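Local coordinates for aminopeptidase-like protein (Chaetomium thermophilum, PDB 5JM6) that probably acts as a zinc metalloaminopeptidase of the peptidase M18 family, built as a dodecamer and linked to the Cvt pathway of selective autophagy, at residues Arg304-Leu309 and Ser390-Ala395; Ala131-Ala136 and Asp337-Gly342. One frame throughout, in Å; residues are numbered along the deposited sequence.

Interaction 1. Residues Arg304-Leu309 and Ser390-Ala395; sequences RIDDKL and SDVTHA. With ZN (zinc ion), chain H; ZN (zinc ion), chain G.
D306 and D391 meet at a zinc ion. The chain of D306 runs from CB, 3.4 Å from the zinc ion of chain G, to a carboxylate that spans two metals. D306 CG, close to both zinc ions, lies anti to the backbone N (chi1 -175°), which carries the group out toward the metals. D306 OD1 binds the zinc ion of chain H at 2.0 Å, and D306 OD2 binds that of chain G at 1.8 Å. D391 grips the chain H zinc with both oxygens, D391 OD1 at 2.0 Å and D391 OD2 at 2.1 Å. D306 is the bridging aspartate of a dizinc centre, consistent with the co-catalytic centres of related zinc exopeptidases; H133, E340 and H485 complete it. D391 OD1 also accepts a hydrogen bond from V392 N at 2.8 Å, from above the carboxylate plane. The carboxylate of D307 lies aslant that of D391, with the planes 46° apart, and its OD2 takes the backbone N-H of H133. V392 points toward 304-309. V392 CG2 packs 3.7 Å from D306 CA, and V392 CG1 lies 4.3 Å from L309 CB. Q481 of strand 473-481 touches both I305 and V392.

Interaction 2. Residues Ala131-Ala136 and Asp337-Gly342; sequences AGHIDA and DDEEIG. With ZN (zinc ion), chain H; ZN (zinc ion), chain G.
The imidazole of H133 has E339 over one face. E339 CB sits 3.8 Å from the ring centroid, a CH-pi contact offset toward the rim. The E339 chain bends at chi2 (-90°), and its OE2 lies over the face near H133 NE2, which has no hydrogen to share with it; ring and carboxylate planes are 44° apart. E340 OE2 approaches H133 CE1 obliquely at 3.3 Å. H133 NE2 binds the zinc ion of chain H at 2.1 Å. On the other nitrogen, H133 ND1 donates to D135 OD1 at 2.8 Å, a bond tilted 30° from the ring plane. E339 N gives D135 OD1 a second bond, at 3.2 Å and nearly straight. The two donors reach this oxygen from opposite faces of the D135 carboxylate. D135 OD2 is hydrogen-bonded to Y161. The aspartate is thus a second-shell residue that fixes the rotation of a zinc ligand. An alanine in place of D135 would probably leave H133 ND1 and E339 N without their shared acceptor and let the ring turn at the metal. E340 holds the zinc ion of chain G through OE1 at 2.4 Å and OE2 at 1.9 Å. Residues E339 to G342 form a type I turn, closed by G342 N to E339 O. The contact joins the end of strand 127-133 to the loop after its neighbour, strand 330-336. Helix 68-81 packs on I134, and K308 of helix 305-320 touches A136.

From the N terminus the chain first passes 131-136, at the end of strand 127-133. It then runs through the six-stranded antiparallel sheet to 304-309, which leads into helix 305-320. Next comes 337-342, after strand 330-336, where interaction 2 closes a loop of 200 residues. Interaction 1 closes its own loop of 80 residues at 390-395. The segments alternate, so the two loops cross and neither nests in the other. Strands 127-133 and 386-394 are neighbours in the large mixed sheet, and a probable backbone hydrogen bond between S390 and A131 links the contacts there. Both supply ligands to both zinc ions.

Interaction 1. Residues Arg304-Leu309 and Ser390-Ala395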
loop_
_atom_site.group_PDB
_atom_site.type_symbol
_atom_site.label_atom_id
_atom_site.label_comp_id
_atom_site.label_asym_id
_atom_site.label_seq_id
_atom_site.Cartn_x
_atom_site.Cartn_y
_atom_site.Cartn_z
ATOM N N ARG A 304 17.731 -31.110 22.158
ATOM C CA ARG A 304 17.377 -32.351 21.461
ATOM C C ARG A 304 16.324 -33.161 22.203
ATOM O O ARG A 304 16.299 -34.389 22.111
ATOM C CB ARG A 304 18.609 -33.228 21.231
ATOM C CG ARG A 304 19.795 -32.503 20.644
ATOM C CD ARG A 304 21.035 -33.371 20.733
ATOM N NE ARG A 304 21.683 -33.262 22.037
ATOM C CZ ARG A 304 22.452 -32.240 22.399
ATOM N NH1 ARG A 304 22.662 -31.238 21.556
ATOM N NH2 ARG A 304 23.010 -32.217 23.602
ATOM N N ILE A 305 15.446 -32.476 22.924
ATOM C CA ILE A 305 14.389 -33.168 23.635
ATOM C C ILE A 305 13.323 -33.680 22.667
ATOM O O ILE A 305 12.658 -34.670 22.988
ATOM C CB ILE A 305 13.736 -32.277 24.722
ATOM C CG1 ILE A 305 14.782 -31.802 25.728
ATOM C CG2 ILE A 305 12.657 -33.036 25.482
ATOM C CD1 ILE A 305 14.179 -31.188 26.979
ATOM N N ASP A 306 13.187 -33.092 21.467
ATOM C CA ASP A 306 12.089 -33.564 20.627
ATOM C C ASP A 306 12.442 -35.016 20.338
ATOM O O ASP A 306 13.285 -35.365 19.505
ATOM C CB ASP A 306 11.914 -32.733 19.335
ATOM C CG ASP A 306 10.684 -33.163 18.501
ATOM O OD1 ASP A 306 10.443 -34.376 18.341
ATOM O OD2 ASP A 306 9.934 -32.290 18.014
ATOM N N ASP A 307 11.686 -35.808 21.094
ATOM C CA ASP A 307 11.654 -37.264 21.275
ATOM C C ASP A 307 12.834 -38.088 21.791
ATOM O O ASP A 307 12.630 -39.270 22.045
ATOM C CB ASP A 307 11.154 -37.942 20.023
ATOM C CG ASP A 307 9.803 -38.572 20.256
ATOM O OD1 ASP A 307 9.242 -38.312 21.340
ATOM O OD2 ASP A 307 9.321 -39.348 19.414
ATOM N N LYS A 308 14.024 -37.540 21.994
ATOM C CA LYS A 308 14.980 -38.327 22.771
ATOM C C LYS A 308 14.366 -38.593 24.154
ATOM O O LYS A 308 14.629 -39.624 24.767
ATOM C CB LYS A 308 16.338 -37.632 22.886
ATOM C CG LYS A 308 17.286 -37.923 21.723
ATOM C CD LYS A 308 18.507 -37.014 21.778
ATOM C CE LYS A 308 19.631 -37.505 20.878
ATOM N NZ LYS A 308 19.505 -37.047 19.467
ATOM N N LEU A 309 13.507 -37.681 24.610
ATOM C CA LEU A 309 12.811 -37.832 25.888
ATOM C C LEU A 309 11.796 -38.983 25.901
ATOM O O LEU A 309 11.872 -39.856 26.763
ATOM C CB LEU A 309 12.114 -36.521 26.267
ATOM C CG LEU A 309 11.209 -36.511 27.504
ATOM C CD1 LEU A 309 11.904 -37.107 28.718
ATOM C CD2 LEU A 309 10.756 -35.095 27.812
ATOM N N SER A 390 4.662 -42.441 20.498
ATOM C CA SER A 390 4.961 -41.397 21.464
ATOM C C SER A 390 5.931 -40.338 20.948
ATOM O O SER A 390 7.109 -40.610 20.720
ATOM C CB SER A 390 5.500 -42.020 22.755
ATOM O OG SER A 390 6.792 -42.570 22.577
ATOM N N ASP A 391 5.402 -39.130 20.763
ATOM C CA ASP A 391 6.203 -37.943 20.485
ATOM C C ASP A 391 5.906 -36.915 21.568
ATOM O O ASP A 391 4.843 -36.952 22.179
ATOM C CB ASP A 391 5.893 -37.369 19.098
ATOM C CG ASP A 391 7.035 -36.531 18.545
ATOM O OD1 ASP A 391 8.016 -36.308 19.283
ATOM O OD2 ASP A 391 6.953 -36.094 17.377
ATOM N N VAL A 392 6.834 -35.994 21.804
ATOM C CA VAL A 392 6.633 -34.973 22.826
ATOM C C VAL A 392 5.450 -34.061 22.482
ATOM O O VAL A 392 5.074 -33.927 21.316
ATOM C CB VAL A 392 7.903 -34.126 23.020
ATOM C CG1 VAL A 392 8.909 -34.870 23.887
ATOM C CG2 VAL A 392 8.513 -33.775 21.674
ATOM N N THR A 393 4.863 -33.456 23.511
ATOM C CA THR A 393 3.708 -32.572 23.357
ATOM C C THR A 393 3.981 -31.220 24.005
ATOM O O THR A 393 4.929 -31.072 24.776
ATOM C CB THR A 393 2.434 -33.174 23.980
ATOM O OG1 THR A 393 2.703 -33.574 25.329
ATOM C CG2 THR A 393 1.959 -34.378 23.181
ATOM N N HIS A 394 3.148 -30.234 23.692
ATOM C CA HIS A 394 3.370 -28.879 24.180
ATOM C C HIS A 394 2.774 -28.675 25.568
ATOM O O HIS A 394 1.566 -28.804 25.765
ATOM C CB HIS A 394 2.783 -27.859 23.200
ATOM C CG HIS A 394 3.267 -28.029 21.794
ATOM N ND1 HIS A 394 4.585 -27.842 21.433
ATOM C CD2 HIS A 394 2.612 -28.372 20.660
ATOM C CE1 HIS A 394 4.720 -28.063 20.137
ATOM N NE2 HIS A 394 3.537 -28.385 19.645
ATOM N N ALA A 395 3.635 -28.359 26.530
ATOM C CA ALA A 395 3.186 -27.982 27.862
ATOM C C ALA A 395 2.528 -26.612 27.796
ATOM O O ALA A 395 2.739 -25.865 26.840
ATOM C CB ALA A 395 4.348 -27.974 28.843
HETATM ZN ZN ZN H . 8.925 -35.443 17.678
HETATM ZN ZN ZN G . 10.481 -32.269 16.284
#

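Interaction 2. Residues Ala131-Ala136 and Asp337-Gly342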
loop_
_atom_site.group_PDB
_atom_site.type_symbol
_atom_site.label_atom_id
_atom_site.label_comp_id
_atom_site.label_asym_id
_atom_site.label_seq_id
_atom_site.Cartn_x
_atom_site.Cartn_y
_atom_site.Cartn_z
ATOM N N ALA A 131 6.366 -46.822 19.819
ATOM C CA ALA A 131 7.203 -46.271 18.764
ATOM C C ALA A 131 7.564 -44.819 19.063
ATOM O O ALA A 131 6.749 -44.065 19.592
ATOM C CB ALA A 131 6.506 -46.377 17.422
ATOM N N GLY A 132 8.792 -44.441 18.727
ATOM C CA GLY A 132 9.259 -43.078 18.905
ATOM C C GLY A 132 10.377 -42.792 17.924
ATOM O O GLY A 132 10.813 -43.691 17.205
ATOM N N HIS A 133 10.843 -41.546 17.878
ATOM C CA HIS A 133 11.967 -41.205 17.012
ATOM C C HIS A 133 13.137 -40.649 17.817
ATOM O O HIS A 133 12.944 -39.939 18.793
ATOM C CB HIS A 133 11.541 -40.216 15.920
ATOM C CG HIS A 133 11.211 -38.841 16.417
ATOM N ND1 HIS A 133 12.128 -37.812 16.419
ATOM C CD2 HIS A 133 10.053 -38.312 16.877
ATOM C CE1 HIS A 133 11.557 -36.716 16.885
ATOM N NE2 HIS A 133 10.297 -36.991 17.169
ATOM N N ILE A 134 14.348 -41.070 17.471
ATOM C CA ILE A 134 15.545 -40.567 18.140
ATOM C C ILE A 134 16.385 -39.555 17.348
ATOM O O ILE A 134 17.478 -39.191 17.783
ATOM C CB ILE A 134 16.439 -41.724 18.594
ATOM C CG1 ILE A 134 16.670 -42.714 17.459
ATOM C CG2 ILE A 134 15.797 -42.437 19.772
ATOM C CD1 ILE A 134 17.683 -43.773 17.809
ATOM N N ASP A 135 15.926 -39.146 16.171
ATOM C CA ASP A 135 16.577 -38.032 15.489
ATOM C C ASP A 135 16.128 -36.723 16.129
ATOM O O ASP A 135 15.050 -36.651 16.716
ATOM C CB ASP A 135 16.258 -38.021 13.995
ATOM C CG ASP A 135 14.836 -37.593 13.711
ATOM O OD1 ASP A 135 13.910 -38.175 14.314
ATOM O OD2 ASP A 135 14.646 -36.667 12.896
ATOM N N ALA A 136 16.937 -35.683 15.986
ATOM C CA ALA A 136 16.622 -34.369 16.526
ATOM C C ALA A 136 17.056 -33.307 15.537
ATOM O O ALA A 136 17.900 -33.566 14.702
ATOM C CB ALA A 136 17.319 -34.168 17.853
ATOM N N ASP A 337 14.568 -43.362 13.080
ATOM C CA ASP A 337 15.299 -42.190 12.634
ATOM C C ASP A 337 14.442 -41.431 11.619
ATOM O O ASP A 337 13.559 -42.019 10.990
ATOM C CB ASP A 337 16.645 -42.600 12.028
ATOM C CG ASP A 337 17.491 -41.414 11.604
ATOM O OD1 ASP A 337 17.143 -40.264 11.945
ATOM O OD2 ASP A 337 18.516 -41.638 10.927
ATOM N N ASP A 338 14.676 -40.122 11.520
ATOM C CA ASP A 338 14.100 -39.257 10.478
ATOM C C ASP A 338 12.602 -38.940 10.546
ATOM O O ASP A 338 11.940 -38.925 9.513
ATOM C CB ASP A 338 14.368 -39.869 9.094
ATOM C CG ASP A 338 15.835 -40.110 8.833
ATOM O OD1 ASP A 338 16.667 -39.286 9.257
ATOM O OD2 ASP A 338 16.159 -41.138 8.208
ATOM N N GLU A 339 12.060 -38.683 11.734
ATOM C CA GLU A 339 10.640 -38.329 11.838
ATOM C C GLU A 339 10.374 -36.864 11.504
ATOM O O GLU A 339 9.281 -36.499 11.061
ATOM C CB GLU A 339 10.111 -38.650 13.235
ATOM C CG GLU A 339 8.653 -38.271 13.485
ATOM C CD GLU A 339 8.495 -36.857 14.019
ATOM O OE1 GLU A 339 7.469 -36.212 13.718
ATOM O OE2 GLU A 339 9.401 -36.387 14.738
ATOM N N GLU A 340 11.384 -36.033 11.728
ATOM C CA GLU A 340 11.312 -34.614 11.427
ATOM C C GLU A 340 11.337 -34.384 9.898
ATOM O O GLU A 340 11.069 -33.281 9.420
ATOM C CB GLU A 340 12.472 -33.882 12.124
ATOM C CG GLU A 340 12.664 -34.185 13.638
ATOM C CD GLU A 340 11.875 -33.258 14.550
ATOM O OE1 GLU A 340 11.639 -32.103 14.147
ATOM O OE2 GLU A 340 11.539 -33.665 15.683
ATOM N N ILE A 341 11.715 -35.424 9.151
ATOM C CA ILE A 341 11.692 -35.446 7.677
ATOM C C ILE A 341 10.477 -36.211 7.087
ATOM O O ILE A 341 10.439 -36.523 5.898
ATOM C CB ILE A 341 13.030 -36.003 7.132
ATOM C CG1 ILE A 341 14.181 -35.284 7.820
ATOM C CG2 ILE A 341 13.200 -35.743 5.638
ATOM C CD1 ILE A 341 14.270 -33.803 7.468
ATOM N N GLY A 342 9.519 -36.587 7.928
ATOM C CA GLY A 342 8.300 -37.205 7.426
ATOM C C GLY A 342 8.277 -38.716 7.572
ATOM O O GLY A 342 7.283 -39.370 7.257
HETATM ZN ZN ZN H . 8.925 -35.443 17.678
HETATM ZN ZN ZN G . 10.481 -32.269 16.284
#